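Local coordinates for vacuolar protein sorting-associated protein 54 (Mus musculus, PDB 3N1E) that probably serves, as a subunit of the GARP tethering complex, in retrograde transport from early and late endosomes to the trans-Golgi network, at residues 18-21 with 22-26; 71-74 with 75-78; 88-91 with 92-96. One frame throughout, in Å; residues are numbered along the deposited sequence.

Interaction 1: residues 18-21 with 22-26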
loop_
_atom_site.group_PDB
_atom_site.type_symbol
_atom_site.label_atom_id
_atom_site.label_comp_id
_atom_site.label_asym_id
_atom_site.label_seq_id
_atom_site.Cartn_x
_atom_site.Cartn_y
_atom_site.Cartn_z
ATOM N N HIS A 18 15.579 -6.601 -12.605
ATOM C CA HIS A 18 15.008 -5.562 -11.740
ATOM C C HIS A 18 14.018 -4.648 -12.440
ATOM O O HIS A 18 12.949 -4.345 -11.889
ATOM C CB HIS A 18 16.103 -4.723 -11.085
ATOM C CG HIS A 18 16.946 -5.496 -10.128
ATOM N ND1 HIS A 18 16.405 -6.350 -9.192
ATOM C CD2 HIS A 18 18.288 -5.552 -9.962
ATOM C CE1 HIS A 18 17.378 -6.903 -8.490
ATOM N NE2 HIS A 18 18.530 -6.433 -8.935
ATOM N N ASP A 19 14.380 -4.211 -13.646
ATOM C CA ASP A 19 13.514 -3.336 -14.434
ATOM C C ASP A 19 12.211 -4.062 -14.785
ATOM O O ASP A 19 11.119 -3.503 -14.632
ATOM C CB ASP A 19 14.247 -2.835 -15.689
ATOM C CG ASP A 19 15.330 -1.792 -15.368
ATOM O OD1 ASP A 19 15.226 -1.082 -14.338
ATOM O OD2 ASP A 19 16.289 -1.667 -16.158
ATOM N N HIS A 20 12.312 -5.323 -15.209
ATOM C CA HIS A 20 11.107 -6.068 -15.576
ATOM C C HIS A 20 10.171 -6.389 -14.395
ATOM O O HIS A 20 8.943 -6.364 -14.548
ATOM C CB HIS A 20 11.440 -7.340 -16.350
ATOM C CG HIS A 20 10.237 -8.001 -16.941
ATOM N ND1 HIS A 20 9.396 -7.356 -17.828
ATOM C CD2 HIS A 20 9.710 -9.232 -16.750
ATOM C CE1 HIS A 20 8.411 -8.168 -18.162
ATOM N NE2 HIS A 20 8.577 -9.312 -17.522
ATOM N N ILE A 21 10.736 -6.710 -13.226
ATOM C CA ILE A 21 9.900 -6.870 -12.028
ATOM C C ILE A 21 9.084 -5.610 -11.742
ATOM O O ILE A 21 7.923 -5.700 -11.343
ATOM C CB ILE A 21 10.727 -7.272 -10.774
ATOM C CG1 ILE A 21 10.600 -8.759 -10.498
ATOM C CG2 ILE A 21 10.225 -6.565 -9.504
ATOM C CD1 ILE A 21 11.155 -9.643 -11.506
ATOM N N ALA A 22 9.689 -4.438 -11.949
ATOM C CA ALA A 22 8.996 -3.175 -11.666
ATOM C C ALA A 22 7.826 -2.981 -12.619
ATOM O O ALA A 22 6.796 -2.412 -12.249
ATOM C CB ALA A 22 9.952 -1.995 -11.731
ATOM N N GLU A 23 7.994 -3.492 -13.834
ATOM C CA GLU A 23 6.975 -3.419 -14.879
ATOM C C GLU A 23 5.782 -4.324 -14.585
ATOM O O GLU A 23 4.626 -3.914 -14.769
ATOM C CB GLU A 23 7.595 -3.726 -16.240
ATOM C CG GLU A 23 8.725 -2.771 -16.623
ATOM C CD GLU A 23 9.440 -3.169 -17.902
ATOM O OE1 GLU A 23 9.516 -4.377 -18.207
ATOM O OE2 GLU A 23 9.935 -2.265 -18.605
ATOM N N ILE A 24 6.042 -5.551 -14.133
ATOM C CA ILE A 24 4.961 -6.415 -13.648
ATOM C C ILE A 24 4.294 -5.795 -12.421
ATOM O O ILE A 24 3.056 -5.796 -12.289
ATOM C CB ILE A 24 5.455 -7.836 -13.262
ATOM C CG1 ILE A 24 6.192 -8.498 -14.437
ATOM C CG2 ILE A 24 4.279 -8.695 -12.788
ATOM C CD1 ILE A 24 6.750 -9.897 -14.122
ATOM N N SER A 25 5.111 -5.284 -11.502
ATOM C CA SER A 25 4.580 -4.667 -10.299
ATOM C C SER A 25 3.699 -3.460 -10.614
ATOM O O SER A 25 2.810 -3.161 -9.834
ATOM C CB SER A 25 5.705 -4.265 -9.346
ATOM O OG SER A 25 6.427 -5.418 -8.943
ATOM N N ALA A 26 3.979 -2.765 -11.726
ATOM C CA ALA A 26 3.134 -1.640 -12.201
ATOM C C ALA A 26 1.695 -2.097 -12.412
ATOM O O ALA A 26 0.738 -1.370 -12.055
ATOM C CB ALA A 26 3.685 -1.025 -13.497
#

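Interaction 2: residues 71-74 with 75-78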
loop_
_atom_site.group_PDB
_atom_site.type_symbol
_atom_site.label_atom_id
_atom_site.label_comp_id
_atom_site.label_asym_id
_atom_site.label_seq_id
_atom_site.Cartn_x
_atom_site.Cartn_y
_atom_site.Cartn_z
ATOM N N LEU A 71 7.737 -14.477 -4.466
ATOM C CA LEU A 71 7.948 -14.131 -5.869
ATOM C C LEU A 71 8.768 -12.868 -6.045
ATOM O O LEU A 71 9.255 -12.591 -7.138
ATOM C CB LEU A 71 6.613 -13.958 -6.594
ATOM C CG LEU A 71 5.789 -15.220 -6.753
ATOM C CD1 LEU A 71 4.411 -14.809 -7.261
ATOM C CD2 LEU A 71 6.488 -16.156 -7.749
ATOM N N LEU A 72 8.907 -12.097 -4.966
ATOM C CA LEU A 72 9.689 -10.871 -5.014
ATOM C C LEU A 72 10.767 -10.857 -3.929
ATOM O O LEU A 72 10.505 -11.270 -2.795
ATOM C CB LEU A 72 8.787 -9.651 -4.839
ATOM C CG LEU A 72 7.891 -9.201 -5.987
ATOM C CD1 LEU A 72 7.040 -8.040 -5.520
ATOM C CD2 LEU A 72 8.707 -8.806 -7.211
ATOM N N PRO A 73 11.969 -10.344 -4.261
ATOM C CA PRO A 73 12.930 -10.068 -3.202
ATOM C C PRO A 73 12.356 -9.048 -2.191
ATOM O O PRO A 73 11.452 -8.279 -2.537
ATOM C CB PRO A 73 14.143 -9.470 -3.943
ATOM C CG PRO A 73 13.954 -9.764 -5.394
ATOM C CD PRO A 73 12.456 -9.929 -5.593
ATOM N N GLU A 74 12.877 -9.061 -0.966
ATOM C CA GLU A 74 12.344 -8.231 0.129
ATOM C C GLU A 74 12.337 -6.731 -0.208
ATOM O O GLU A 74 11.349 -6.037 0.049
ATOM C CB GLU A 74 13.086 -8.496 1.447
ATOM C CG GLU A 74 12.591 -7.628 2.624
ATOM C CD GLU A 74 13.452 -7.762 3.876
ATOM O OE1 GLU A 74 14.583 -7.237 3.888
ATOM O OE2 GLU A 74 12.978 -8.365 4.857
ATOM N N GLU A 75 13.427 -6.230 -0.789
ATOM C CA GLU A 75 13.508 -4.800 -1.121
ATOM C C GLU A 75 12.419 -4.372 -2.125
ATOM O O GLU A 75 11.808 -3.316 -1.958
ATOM C CB GLU A 75 14.915 -4.423 -1.625
ATOM C CG GLU A 75 15.004 -2.986 -2.161
ATOM C CD GLU A 75 16.438 -2.446 -2.257
ATOM O OE1 GLU A 75 17.245 -3.017 -3.026
ATOM O OE2 GLU A 75 16.737 -1.426 -1.581
ATOM N N GLN A 76 12.158 -5.208 -3.138
ATOM C CA GLN A 76 11.112 -4.942 -4.120
ATOM C C GLN A 76 9.720 -5.033 -3.501
ATOM O O GLN A 76 8.812 -4.323 -3.924
ATOM C CB GLN A 76 11.227 -5.887 -5.326
ATOM C CG GLN A 76 12.270 -5.440 -6.370
ATOM C CD GLN A 76 13.744 -5.627 -5.931
ATOM O OE1 GLN A 76 14.064 -6.437 -5.059
ATOM N NE2 GLN A 76 14.638 -4.877 -6.566
ATOM N N THR A 77 9.564 -5.897 -2.507
ATOM C CA THR A 77 8.261 -6.025 -1.821
ATOM C C THR A 77 8.007 -4.756 -1.005
ATOM O O THR A 77 6.891 -4.228 -0.967
ATOM C CB THR A 77 8.248 -7.234 -0.887
ATOM O OG1 THR A 77 8.297 -8.430 -1.677
ATOM C CG2 THR A 77 6.977 -7.270 -0.005
ATOM N N GLN A 78 9.044 -4.281 -0.334
ATOM C CA GLN A 78 8.971 -2.991 0.362
ATOM C C GLN A 78 8.619 -1.833 -0.599
ATOM O O GLN A 78 7.709 -1.011 -0.334
ATOM C CB GLN A 78 10.313 -2.743 1.070
ATOM C CG GLN A 78 10.516 -3.619 2.290
ATOM C CD GLN A 78 11.952 -3.583 2.809
ATOM O OE1 GLN A 78 12.858 -3.129 2.112
ATOM N NE2 GLN A 78 12.162 -4.091 3.994
HETATM O O HOH W 1 9.097 -10.467 -0.554
#

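Interaction 3: residues 88-91 with 92-96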
loop_
_atom_site.group_PDB
_atom_site.type_symbol
_atom_site.label_atom_id
_atom_site.label_comp_id
_atom_site.label_asym_id
_atom_site.label_seq_id
_atom_site.Cartn_x
_atom_site.Cartn_y
_atom_site.Cartn_z
ATOM N N TYR A 88 -3.200 4.476 -1.965
ATOM C CA TYR A 88 -4.163 4.521 -0.892
ATOM C C TYR A 88 -4.328 5.956 -0.340
ATOM O O TYR A 88 -5.452 6.456 -0.203
ATOM C CB TYR A 88 -3.734 3.541 0.208
ATOM C CG TYR A 88 -4.489 3.697 1.498
ATOM C CD1 TYR A 88 -3.929 4.401 2.554
ATOM C CD2 TYR A 88 -5.759 3.155 1.651
ATOM C CE1 TYR A 88 -4.634 4.552 3.764
ATOM C CE2 TYR A 88 -6.455 3.288 2.846
ATOM C CZ TYR A 88 -5.891 3.989 3.875
ATOM O OH TYR A 88 -6.583 4.116 5.065
ATOM N N LYS A 89 -3.217 6.610 -0.047
ATOM C CA LYS A 89 -3.239 7.954 0.520
ATOM C C LYS A 89 -3.881 8.933 -0.451
ATOM O O LYS A 89 -4.626 9.799 -0.023
ATOM C CB LYS A 89 -1.838 8.444 0.887
ATOM C CG LYS A 89 -1.280 7.710 2.107
ATOM C CD LYS A 89 0.027 8.333 2.616
ATOM C CE LYS A 89 1.115 8.249 1.593
ATOM N NZ LYS A 89 2.309 8.990 2.131
ATOM N N LEU A 90 -3.612 8.780 -1.749
ATOM C CA LEU A 90 -4.183 9.736 -2.722
ATOM C C LEU A 90 -5.706 9.624 -2.717
ATOM O O LEU A 90 -6.421 10.645 -2.695
ATOM C CB LEU A 90 -3.565 9.518 -4.132
ATOM C CG LEU A 90 -4.112 10.343 -5.301
ATOM C CD1 LEU A 90 -2.992 10.594 -6.336
ATOM C CD2 LEU A 90 -5.306 9.629 -5.936
ATOM N N HIS A 91 -6.215 8.385 -2.740
ATOM C CA HIS A 91 -7.651 8.177 -2.777
ATOM C C HIS A 91 -8.323 8.539 -1.458
ATOM O O HIS A 91 -9.440 9.076 -1.462
ATOM C CB HIS A 91 -7.971 6.754 -3.224
ATOM C CG HIS A 91 -7.608 6.511 -4.655
ATOM N ND1 HIS A 91 -8.293 7.103 -5.697
ATOM C CD2 HIS A 91 -6.629 5.765 -5.213
ATOM C CE1 HIS A 91 -7.740 6.735 -6.841
ATOM N NE2 HIS A 91 -6.733 5.916 -6.574
ATOM N N LEU A 92 -7.631 8.270 -0.340
ATOM C CA LEU A 92 -8.188 8.621 0.972
ATOM C C LEU A 92 -8.221 10.149 1.110
ATOM O O LEU A 92 -9.230 10.701 1.555
ATOM C CB LEU A 92 -7.380 7.981 2.117
ATOM C CG LEU A 92 -7.845 8.358 3.540
ATOM C CD1 LEU A 92 -9.331 8.069 3.805
ATOM C CD2 LEU A 92 -7.021 7.540 4.524
ATOM N N LYS A 93 -7.131 10.821 0.737
ATOM C CA LYS A 93 -7.069 12.294 0.779
ATOM C C LYS A 93 -8.229 12.893 -0.043
ATOM O O LYS A 93 -8.892 13.819 0.437
ATOM C CB LYS A 93 -5.715 12.799 0.274
ATOM C CG LYS A 93 -5.458 14.305 0.542
ATOM C CD LYS A 93 -3.946 14.565 0.549
ATOM C CE LYS A 93 -3.456 15.009 -0.803
ATOM N NZ LYS A 93 -3.455 16.498 -0.942
ATOM N N LYS A 94 -8.496 12.351 -1.239
ATOM C CA LYS A 94 -9.577 12.857 -2.098
ATOM C C LYS A 94 -10.931 12.762 -1.378
ATOM O O LYS A 94 -11.747 13.702 -1.405
ATOM C CB LYS A 94 -9.601 12.070 -3.417
ATOM C CG LYS A 94 -10.584 12.545 -4.455
ATOM C CD LYS A 94 -10.107 12.138 -5.851
ATOM C CE LYS A 94 -8.890 12.974 -6.233
ATOM N NZ LYS A 94 -8.141 12.484 -7.441
ATOM N N GLN A 95 -11.171 11.628 -0.738
ATOM C CA GLN A 95 -12.455 11.408 -0.088
ATOM C C GLN A 95 -12.602 12.272 1.155
ATOM O O GLN A 95 -13.685 12.799 1.424
ATOM C CB GLN A 95 -12.682 9.915 0.212
ATOM C CG GLN A 95 -14.055 9.620 0.869
ATOM C CD GLN A 95 -15.265 9.810 -0.085
ATOM O OE1 GLN A 95 -15.136 10.363 -1.193
ATOM N NE2 GLN A 95 -16.440 9.335 0.348
ATOM N N LEU A 96 -11.520 12.447 1.909
ATOM C CA LEU A 96 -11.613 13.260 3.112
ATOM C C LEU A 96 -11.942 14.690 2.704
ATOM O O LEU A 96 -12.735 15.367 3.373
ATOM C CB LEU A 96 -10.320 13.226 3.926
ATOM C CG LEU A 96 -10.019 11.863 4.544
ATOM C CD1 LEU A 96 -8.645 11.898 5.158
ATOM C CD2 LEU A 96 -11.058 11.439 5.586
#

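Interaction 1: residues 18-21 with 22-26
His20 and Glu23 are joined by a histidine-carboxylate hydrogen bond, one turn apart near the start of helix 17-40. His20 ND1 donates to Glu23 OE1 at 3.0 Å. The bond is fairly straight, with an N-H...O angle of 160°. OE1 sits at the ring edge, in the ring plane, yet the carboxylate plane stands 84° from that of the ring. Glu23 CG lies beside its own backbone N (chi1 -59°), which sends the chain back over the preceding turn. There CG passes 3.2 Å from Asp19 O.

The apolar part is a CH-pi contact. Ile24 CG1 lies over one face of the His20 ring, 4.3 Å from the centroid and displaced toward the rim. Ile24 CD1 continues along the same side, 3.9 Å from His20 NE2.

Backbone bonds from i+4 to i run through the segment, including Ile24 N to His20 O at 3.0 Å. Ser25 adds a side-chain bond. Its OG and its N both donate to Ile21 O, each at 2.8 Å, from opposite faces of the carbonyl plane. Ile21 and His18 also touch Gln76 of helix 74-98.

Edge and face contacts together probably restrict the rotation of the His20 ring on this surface turn. The nearby carboxylate would probably favour a protonated imidazole.

Interaction 2: residues 71-74 with 75-78
Leu72 meets Thr77 at the point where the loop after helix 52-68 turns into helix 74-98. Leu72 CB lies 3.4 Å from Thr77 OG1, and the two side chains run at a slant to each other. The Leu72 carbonyl belongs to the same corner. A water donates to Leu72 O at 2.8 Å. The same water is also hydrogen-bonded to Thr77 OG1, joining the loop backbone to the threonine hydroxyl. Further out, Leu72 CD2 passes near Gln76 CB and rests on Ile21 of helix 17-40.

Pro73 holds the N-cap position. Its carbonyl starts the backbone bonding of the helix, since Thr77 N donates to Pro73 O at 3.0 Å. Thr77 OG1 is beside its own backbone N (chi1 -68°), which turns the hydroxyl back toward the first turn. A bond from OG1 to Pro73 O is weak and not settled. The helix begun here is one of those packed together in this C-terminal domain of Vps54, an all-helical piece of a tethering subunit. Gln76 bends at chi2 (73°) and lays its amide oxygen against the proline ring. Gln76 OE1 comes within 3.2 Å of Pro73 CB, with CG almost as near. Pro73 also touches Tyr17 of helix 17-40.

Glu74 gives the next helical bond, from Gln78 N to Glu74 O at 2.9 Å. Its extended side chain crosses that of Gln78 at a slant, with Glu74 CG 3.8 Å from Gln78 NE2. The carboxylate and amide planes are only 14° apart. The polar partner of NE2 is Gly128 O in a later loop, and Gln78 also packs against Leu129 and Leu132.

Interaction 3: residues 88-91 with 92-96
Four backbone bonds of regular alpha-helical i+4 to i spacing link the two segments, from Leu92 N to Tyr88 O at 2.8 Å through to Gln95 N to His91 O at 3.2 Å. They belong to helix 74-98, which packs against helices 17-40 and 107-124 in this all-helical domain.

Tyr88 and Leu92 carry the side-chain contact on the buried side. Both have CG anti to the backbone N (chi1 168° and 177°), and they lie side by side, pointing the same way. Leu92 CD2 reaches the far end of the tyrosine ring, 3.8 Å from Tyr88 CZ. Tyr88 also stacks on Tyr119, and Leu92 touches Val116, both of helix 107-124.

The other polar side chains reach to neighbouring parts of the chain. His91 NE2 hydrogen-bonds Asp33 of helix 17-40, and Lys89 NZ makes a salt bridge with Glu138. Gln95 NE2 bonds to Tyr43 O. Lys93 CB closes on the preceding turn, 3.2 Å from Lys89 O, while its NZ turns away to Glu141 O and a glycerol, probably from the crystallisation liquor.

Tyr88 OH is buried without a polar partner in the model, with Leu92 CD2 at 3.5 Å.

Overall arrangement
From the N terminus the chain first makes interaction 1, near the start of helix 17-40. Interaction 2 follows, where the loop after helix 52-68 enters helix 74-98. Interaction 3 lies further along that same helix. All three are local, in series, and none nests in or crosses another. None closes a long loop. Interactions 1 and 2 touch directly through apolar side chains, and so join one end of helices 17-40 and 74-98. Interaction 3 is about 25 Å from each of them, centre to centre. It links helix 74-98 to helix 17-40 further along, and adds helix 107-124 and the C-terminal segment.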